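Local coordinates for protein neuraminidase (Influenza A virus, PDB 4K3Y) that is of unknown function but folds as a beta propeller like the sialidases of other influenza A viruses, at residues C[113-125]-C[133-145]. Residues are numbered along the deposited sequence; the frame is centred on the assembly and turned at random.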
ATOM      1  N   VAL C 113      16.187 -13.367   6.996  1.00 64.50           N
ATOM      2  CA  VAL C 113      17.149 -12.444   6.421  1.00 57.71           C
ATOM      3  C   VAL C 113      18.468 -12.477   7.191  1.00 67.94           C
ATOM      4  O   VAL C 113      18.520 -12.109   8.372  1.00 67.34           O
ATOM      5  CB  VAL C 113      16.599 -11.011   6.427  1.00 52.40           C
ATOM      6  CG1 VAL C 113      17.666 -10.023   5.962  1.00 45.56           C
ATOM      7  CG2 VAL C 113      15.353 -10.917   5.557  1.00 49.63           C
ATOM      8  N   LEU C 114      19.535 -12.926   6.532  1.00 68.23           N
ATOM      9  CA  LEU C 114      20.866 -12.839   7.130  1.00 63.54           C
ATOM     10  C   LEU C 114      21.542 -11.557   6.693  1.00 69.59           C
ATOM     11  O   LEU C 114      21.728 -11.328   5.499  1.00 65.95           O
ATOM     12  CB  LEU C 114      21.731 -14.036   6.765  1.00 51.72           C
ATOM     13  CG  LEU C 114      21.134 -15.345   7.273  1.00 67.52           C
ATOM     14  CD1 LEU C 114      20.288 -15.990   6.176  1.00 65.62           C
ATOM     15  CD2 LEU C 114      22.218 -16.286   7.771  1.00 68.06           C
ATOM     16  N   SER C 115      21.903 -10.724   7.665  1.00 70.66           N
ATOM     17  CA  SER C 115      22.480  -9.418   7.381  1.00 64.69           C
ATOM     18  C   SER C 115      23.778  -9.190   8.159  1.00 64.24           C
ATOM     19  O   SER C 115      23.809  -9.325   9.385  1.00 66.20           O
ATOM     20  CB  SER C 115      21.459  -8.314   7.689  1.00 70.71           C
ATOM     21  OG  SER C 115      21.949  -7.037   7.302  1.00 75.30           O
ATOM     22  N   VAL C 116      24.844  -8.853   7.430  1.00 63.33           N
ATOM     23  CA  VAL C 116      26.138  -8.503   8.025  1.00 64.13           C
ATOM     24  C   VAL C 116      26.175  -7.029   8.427  1.00 63.33           C
ATOM     25  O   VAL C 116      25.877  -6.155   7.621  1.00 64.85           O
ATOM     26  CB  VAL C 116      27.314  -8.751   7.040  1.00 65.12           C
ATOM     27  CG1 VAL C 116      28.649  -8.299   7.661  1.00 52.88           C
ATOM     28  CG2 VAL C 116      27.383 -10.213   6.639  1.00 62.87           C
ATOM     29  N   ALA C 117      26.569  -6.758   9.666  1.00 61.82           N
ATOM     30  CA  ALA C 117      26.582  -5.400  10.191  1.00 63.87           C
ATOM     31  C   ALA C 117      27.785  -5.214  11.105  1.00 83.07           C
ATOM     32  O   ALA C 117      28.562  -6.154  11.307  1.00 85.45           O
ATOM     33  CB  ALA C 117      25.285  -5.108  10.946  1.00 61.95           C
ATOM     34  N   GLY C 118      27.936  -4.007  11.652  1.00 95.11           N
ATOM     35  CA  GLY C 118      29.006  -3.707  12.593  1.00 99.52           C
ATOM     36  C   GLY C 118      30.398  -3.973  12.050  1.00106.74           C
ATOM     37  O   GLY C 118      30.772  -3.455  10.996  1.00114.90           O
ATOM     38  N   ASP C 119      31.160  -4.789  12.771  1.00111.28           N
ATOM     39  CA  ASP C 119      32.515  -5.162  12.364  1.00116.35           C
ATOM     40  C   ASP C 119      32.514  -6.464  11.552  1.00101.57           C
ATOM     41  O   ASP C 119      33.578  -7.001  11.198  1.00 90.99           O
ATOM     42  CB  ASP C 119      33.414  -5.284  13.601  1.00124.66           C
ATOM     43  CG  ASP C 119      32.685  -5.879  14.804  1.00126.24           C
ATOM     44  OD1 ASP C 119      31.964  -6.889  14.636  1.00111.96           O
ATOM     45  OD2 ASP C 119      32.833  -5.326  15.919  1.00132.56           O
ATOM     46  N   GLY C 120      31.309  -6.957  11.260  1.00 79.73           N
ATOM     47  CA  GLY C 120      31.144  -8.175  10.495  1.00 80.03           C
ATOM     48  C   GLY C 120      30.580  -9.371  11.249  1.00 91.42           C
ATOM     49  O   GLY C 120      30.997 -10.506  11.012  1.00103.18           O
ATOM     50  N   PHE C 121      29.639  -9.137  12.157  1.00 82.78           N
ATOM     51  CA  PHE C 121      28.846 -10.240  12.698  1.00 70.15           C
ATOM     52  C   PHE C 121      27.578 -10.373  11.852  1.00 68.11           C
ATOM     53  O   PHE C 121      27.172  -9.437  11.158  1.00 68.82           O
ATOM     54  CB  PHE C 121      28.470  -9.998  14.156  1.00 67.66           C
ATOM     55  CG  PHE C 121      27.680  -8.734  14.370  1.00 70.49           C
ATOM     56  CD1 PHE C 121      28.329  -7.521  14.575  1.00 68.15           C
ATOM     57  CD2 PHE C 121      26.289  -8.753  14.352  1.00 67.04           C
ATOM     58  CE1 PHE C 121      27.609  -6.353  14.764  1.00 72.24           C
ATOM     59  CE2 PHE C 121      25.565  -7.587  14.535  1.00 68.98           C
ATOM     60  CZ  PHE C 121      26.224  -6.385  14.744  1.00 73.86           C
ATOM     61  N   VAL C 122      26.953 -11.537  11.895  1.00 62.77           N
ATOM     62  CA  VAL C 122      25.724 -11.716  11.147  1.00 69.11           C
ATOM     63  C   VAL C 122      24.519 -11.765  12.075  1.00 72.84           C
ATOM     64  O   VAL C 122      24.452 -12.601  12.972  1.00 72.61           O
ATOM     65  CB  VAL C 122      25.770 -12.981  10.295  1.00 69.42           C
ATOM     66  CG1 VAL C 122      24.382 -13.303   9.753  1.00 69.45           C
ATOM     67  CG2 VAL C 122      26.779 -12.799   9.168  1.00 69.72           C
ATOM     68  N   SER C 123      23.571 -10.861  11.865  1.00 70.95           N
ATOM     69  CA  SER C 123      22.312 -10.918  12.589  1.00 65.83           C
ATOM     70  C   SER C 123      21.310 -11.688  11.742  1.00 71.03           C
ATOM     71  O   SER C 123      21.295 -11.564  10.516  1.00 71.78           O
ATOM     72  CB  SER C 123      21.802  -9.512  12.947  1.00 61.05           C
ATOM     73  OG  SER C 123      21.691  -8.669  11.809  1.00 77.17           O
ATOM     74  N   ILE C 124      20.502 -12.521  12.387  1.00 74.35           N
ATOM     75  CA  ILE C 124      19.448 -13.242  11.671  1.00 68.99           C
ATOM     76  C   ILE C 124      18.062 -12.709  12.042  1.00 66.06           C
ATOM     77  O   ILE C 124      17.693 -12.657  13.221  1.00 67.15           O
ATOM     78  CB  ILE C 124      19.521 -14.765  11.906  1.00 56.14           C
ATOM     79  CG1 ILE C 124      20.944 -15.269  11.623  1.00 55.32           C
ATOM     80  CG2 ILE C 124      18.478 -15.486  11.051  1.00 53.29           C
ATOM     81  CD1 ILE C 124      21.120 -16.763  11.766  1.00 51.54           C
ATOM     82  N   LEU C 125      17.301 -12.293  11.032  1.00 68.37           N
ATOM     83  CA  LEU C 125      15.940 -11.819  11.268  1.00 68.90           C
ATOM     84  C   LEU C 125      14.896 -12.761  10.663  1.00 75.33           C
ATOM     85  O   LEU C 125      15.000 -13.160   9.498  1.00 78.72           O
ATOM     86  CB  LEU C 125      15.747 -10.381  10.777  1.00 55.80           C
ATOM     87  CG  LEU C 125      16.640  -9.318  11.419  1.00 65.47           C
ATOM     88  CD1 LEU C 125      17.938  -9.163  10.617  1.00 78.70           C
ATOM     89  CD2 LEU C 125      15.918  -7.996  11.544  1.00 48.54           C
ATOM     90  N   THR C 133      22.318 -14.842  16.050  1.00 82.07           N
ATOM     91  CA  THR C 133      23.457 -14.036  15.664  1.00 78.59           C
ATOM     92  C   THR C 133      24.696 -14.928  15.504  1.00 82.12           C
ATOM     93  O   THR C 133      24.941 -15.819  16.327  1.00 76.35           O
ATOM     94  CB  THR C 133      23.697 -12.889  16.673  1.00 84.49           C
ATOM     95  OG1 THR C 133      24.792 -12.078  16.236  1.00102.38           O
ATOM     96  CG2 THR C 133      23.997 -13.437  18.058  1.00 86.29           C
ATOM     97  N   ILE C 134      25.459 -14.704  14.430  1.00 76.75           N
ATOM     98  CA  ILE C 134      26.628 -15.526  14.129  1.00 74.53           C
ATOM     99  C   ILE C 134      27.921 -14.718  14.139  1.00 69.42           C
ATOM    100  O   ILE C 134      27.954 -13.589  13.643  1.00 67.48           O
ATOM    101  CB  ILE C 134      26.481 -16.219  12.771  1.00 64.77           C
ATOM    102  CG1 ILE C 134      25.206 -17.065  12.747  1.00 61.86           C
ATOM    103  CG2 ILE C 134      27.708 -17.078  12.479  1.00 51.43           C
ATOM    104  CD1 ILE C 134      24.982 -17.802  11.427  1.00 61.49           C
ATOM    105  N   HIS C 135      28.985 -15.301  14.697  1.00 67.16           N
ATOM    106  CA  HIS C 135      30.243 -14.569  14.883  1.00 72.66           C
ATOM    107  C   HIS C 135      31.466 -15.216  14.241  1.00 80.54           C
ATOM    108  O   HIS C 135      31.554 -16.450  14.133  1.00 71.66           O
ATOM    109  CB  HIS C 135      30.490 -14.313  16.368  1.00 68.65           C
ATOM    110  CG  HIS C 135      29.383 -13.561  17.021  1.00 77.37           C
ATOM    111  ND1 HIS C 135      28.249 -14.179  17.508  1.00 79.40           N
ATOM    112  CD2 HIS C 135      29.207 -12.233  17.233  1.00 88.92           C
ATOM    113  CE1 HIS C 135      27.437 -13.271  18.013  1.00 89.46           C
ATOM    114  NE2 HIS C 135      27.996 -12.080  17.860  1.00 97.14           N
ATOM    115  N   PRO C 136      32.417 -14.373  13.803  1.00 85.15           N
ATOM    116  CA  PRO C 136      33.628 -14.887  13.155  1.00 81.98           C
ATOM    117  C   PRO C 136      34.557 -15.596  14.131  1.00 85.24           C
ATOM    118  O   PRO C 136      34.859 -15.076  15.201  1.00 83.87           O
ATOM    119  CB  PRO C 136      34.298 -13.620  12.588  1.00 73.16           C
ATOM    120  CG  PRO C 136      33.740 -12.486  13.409  1.00 70.03           C
ATOM    121  CD  PRO C 136      32.348 -12.896  13.789  1.00 73.71           C
ATOM    122  N   THR C 137      34.980 -16.796  13.756  1.00 96.66           N
ATOM    123  CA  THR C 137      36.081 -17.466  14.426  1.00 99.76           C
ATOM    124  C   THR C 137      37.389 -16.919  13.847  1.00 96.42           C
ATOM    125  O   THR C 137      38.218 -16.347  14.565  1.00 82.96           O
ATOM    126  CB  THR C 137      36.012 -19.006  14.216  1.00102.51           C
ATOM    127  OG1 THR C 137      36.968 -19.427  13.233  1.00106.71           O
ATOM    128  CG2 THR C 137      34.622 -19.416  13.750  1.00103.46           C
ATOM    129  N   ASN C 138      37.524 -17.063  12.528  1.00 91.06           N
ATOM    130  CA  ASN C 138      38.779 -16.842  11.819  1.00 86.62           C
ATOM    131  C   ASN C 138      39.064 -15.416  11.300  1.00 78.07           C
ATOM    132  O   ASN C 138      39.573 -15.252  10.188  1.00 86.77           O
ATOM    133  CB  ASN C 138      38.929 -17.860  10.675  1.00 91.46           C
ATOM    134  CG  ASN C 138      39.270 -19.266  11.172  1.00108.59           C
ATOM    135  OD1 ASN C 138      38.940 -20.256  10.516  1.00115.63           O
ATOM    136  ND2 ASN C 138      39.940 -19.357  12.328  1.00104.30           N
ATOM    137  N   GLY C 139      38.757 -14.395  12.102  1.00 75.60           N
ATOM    138  CA  GLY C 139      39.232 -13.046  11.824  1.00 75.27           C
ATOM    139  C   GLY C 139      38.246 -12.047  11.233  1.00 85.15           C
ATOM    140  O   GLY C 139      38.338 -10.843  11.502  1.00 79.72           O
ATOM    141  N   GLY C 140      37.313 -12.533  10.414  1.00 87.67           N
ATOM    142  CA  GLY C 140      36.302 -11.676   9.822  1.00 72.36           C
ATOM    143  C   GLY C 140      36.856 -10.845   8.681  1.00 85.84           C
ATOM    144  O   GLY C 140      38.058 -10.888   8.401  1.00 98.01           O
ATOM    145  N   PRO C 141      35.984 -10.068   8.017  1.00 88.98           N
ATOM    146  CA  PRO C 141      34.579  -9.961   8.405  1.00 84.17           C
ATOM    147  C   PRO C 141      33.764 -11.105   7.789  1.00 78.16           C
ATOM    148  O   PRO C 141      34.139 -11.641   6.734  1.00 72.50           O
ATOM    149  CB  PRO C 141      34.176  -8.623   7.785  1.00 84.80           C
ATOM    150  CG  PRO C 141      34.952  -8.603   6.487  1.00 84.14           C
ATOM    151  CD  PRO C 141      36.259  -9.339   6.761  1.00 86.36           C
ATOM    152  N   LEU C 142      32.683 -11.491   8.460  1.00 78.28           N
ATOM    153  CA  LEU C 142      31.762 -12.498   7.929  1.00 70.18           C
ATOM    154  C   LEU C 142      31.138 -12.033   6.613  1.00 58.25           C
ATOM    155  O   LEU C 142      30.943 -10.825   6.395  1.00 56.30           O
ATOM    156  CB  LEU C 142      30.664 -12.821   8.953  1.00 68.66           C
ATOM    157  CG  LEU C 142      30.782 -14.124   9.754  1.00 66.53           C
ATOM    158  CD1 LEU C 142      32.229 -14.611   9.884  1.00 51.97           C
ATOM    159  CD2 LEU C 142      30.160 -13.967  11.128  1.00 49.36           C
ATOM    160  N   ARG C 143      30.831 -12.989   5.739  1.00 55.05           N
ATOM    161  CA  ARG C 143      30.251 -12.685   4.429  1.00 55.08           C
ATOM    162  C   ARG C 143      29.099 -13.620   4.069  1.00 57.43           C
ATOM    163  O   ARG C 143      29.292 -14.843   3.968  1.00 62.10           O
ATOM    164  CB  ARG C 143      31.313 -12.827   3.338  1.00 56.15           C
ATOM    165  CG  ARG C 143      32.380 -11.750   3.293  1.00 48.99           C
ATOM    166  CD  ARG C 143      33.675 -12.343   2.742  1.00 52.37           C
ATOM    167  NE  ARG C 143      34.591 -12.612   3.837  1.00 77.61           N
ATOM    168  CZ  ARG C 143      35.478 -13.599   3.864  1.00 78.49           C
ATOM    169  NH1 ARG C 143      35.593 -14.437   2.846  1.00 60.95           N
ATOM    170  NH2 ARG C 143      36.262 -13.735   4.921  1.00 81.55           N
ATOM    171  N   THR C 144      27.915 -13.054   3.835  1.00 55.46           N
ATOM    172  CA  THR C 144      26.793 -13.848   3.302  1.00 52.22           C
ATOM    173  C   THR C 144      26.982 -14.190   1.822  1.00 54.82           C
ATOM    174  O   THR C 144      27.912 -13.698   1.174  1.00 68.99           O
ATOM    175  CB  THR C 144      25.458 -13.124   3.455  1.00 57.21           C
ATOM    176  OG1 THR C 144      25.317 -12.144   2.415  1.00 65.02           O
ATOM    177  CG2 THR C 144      25.375 -12.452   4.824  1.00 54.68           C
ATOM    178  N   GLN C 145      26.091 -15.008   1.276  1.00 54.40           N
ATOM    179  CA  GLN C 145      26.260 -15.455  -0.101  1.00 55.16           C
ATOM    180  C   GLN C 145      25.735 -14.437  -1.107  1.00 56.08           C
ATOM    181  O   GLN C 145      25.864 -14.642  -2.326  1.00 64.03           O
ATOM    182  CB  GLN C 145      25.596 -16.805  -0.316  1.00 58.01           C
ATOM    183  CG  GLN C 145      24.257 -16.930   0.371  1.00 64.22           C
ATOM    184  CD  GLN C 145      23.647 -18.311   0.209  1.00 67.96           C
ATOM    185  OE1 GLN C 145      22.910 -18.789   1.080  1.00 78.15           O
ATOM    186  NE2 GLN C 145      23.931 -18.951  -0.918  1.00 75.76           N
TER
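V122 and I134 form an antiparallel hydrogen-bonded pair: V122 N gives a nearly straight bond to I134 O (2.9 Å, 173°), and I134 N returns one to V122 O (2.7 Å). T133 suits the strand end because its hydroxyl, set anti to its own backbone N (chi1 -178°), adds a weak bond from OG1 to that same V122 O. L142 N donates to a lone pair of G120 O (3.2 Å), tying the returning loop to the turn between strands 111-117 and 121-126. A117 stands across from both G120 and F121, a G1 beta bulge, where a positive phi suits glycine; P141, joined to G140 by a cis peptide bond, lays its CB 4.1 Å from the bare CA of G120.

Branched aliphatic side chains fill the sheet face shared by V122 and I134. I124 CD1 meets I134 CD1 at 4.0 Å, while V122 CG2 packs on L142 CB, the two side chains crossing at about a right angle. V116 and T144 lie alongside with opposite headings, their CG2 methyls touching; T144 OG1 turns to hydrogen bonds with S101 OG and A146 N. On the opposite face, F121 packs on M363 of a second subunit, and its CB lies 3.9 Å from H135 CD2.

Segment 133-145 leaves the outermost strand of one four-stranded antiparallel blade and folds back over its face toward strand 150-152 of the next, the blade-to-blade connection of the neuraminidase beta propeller.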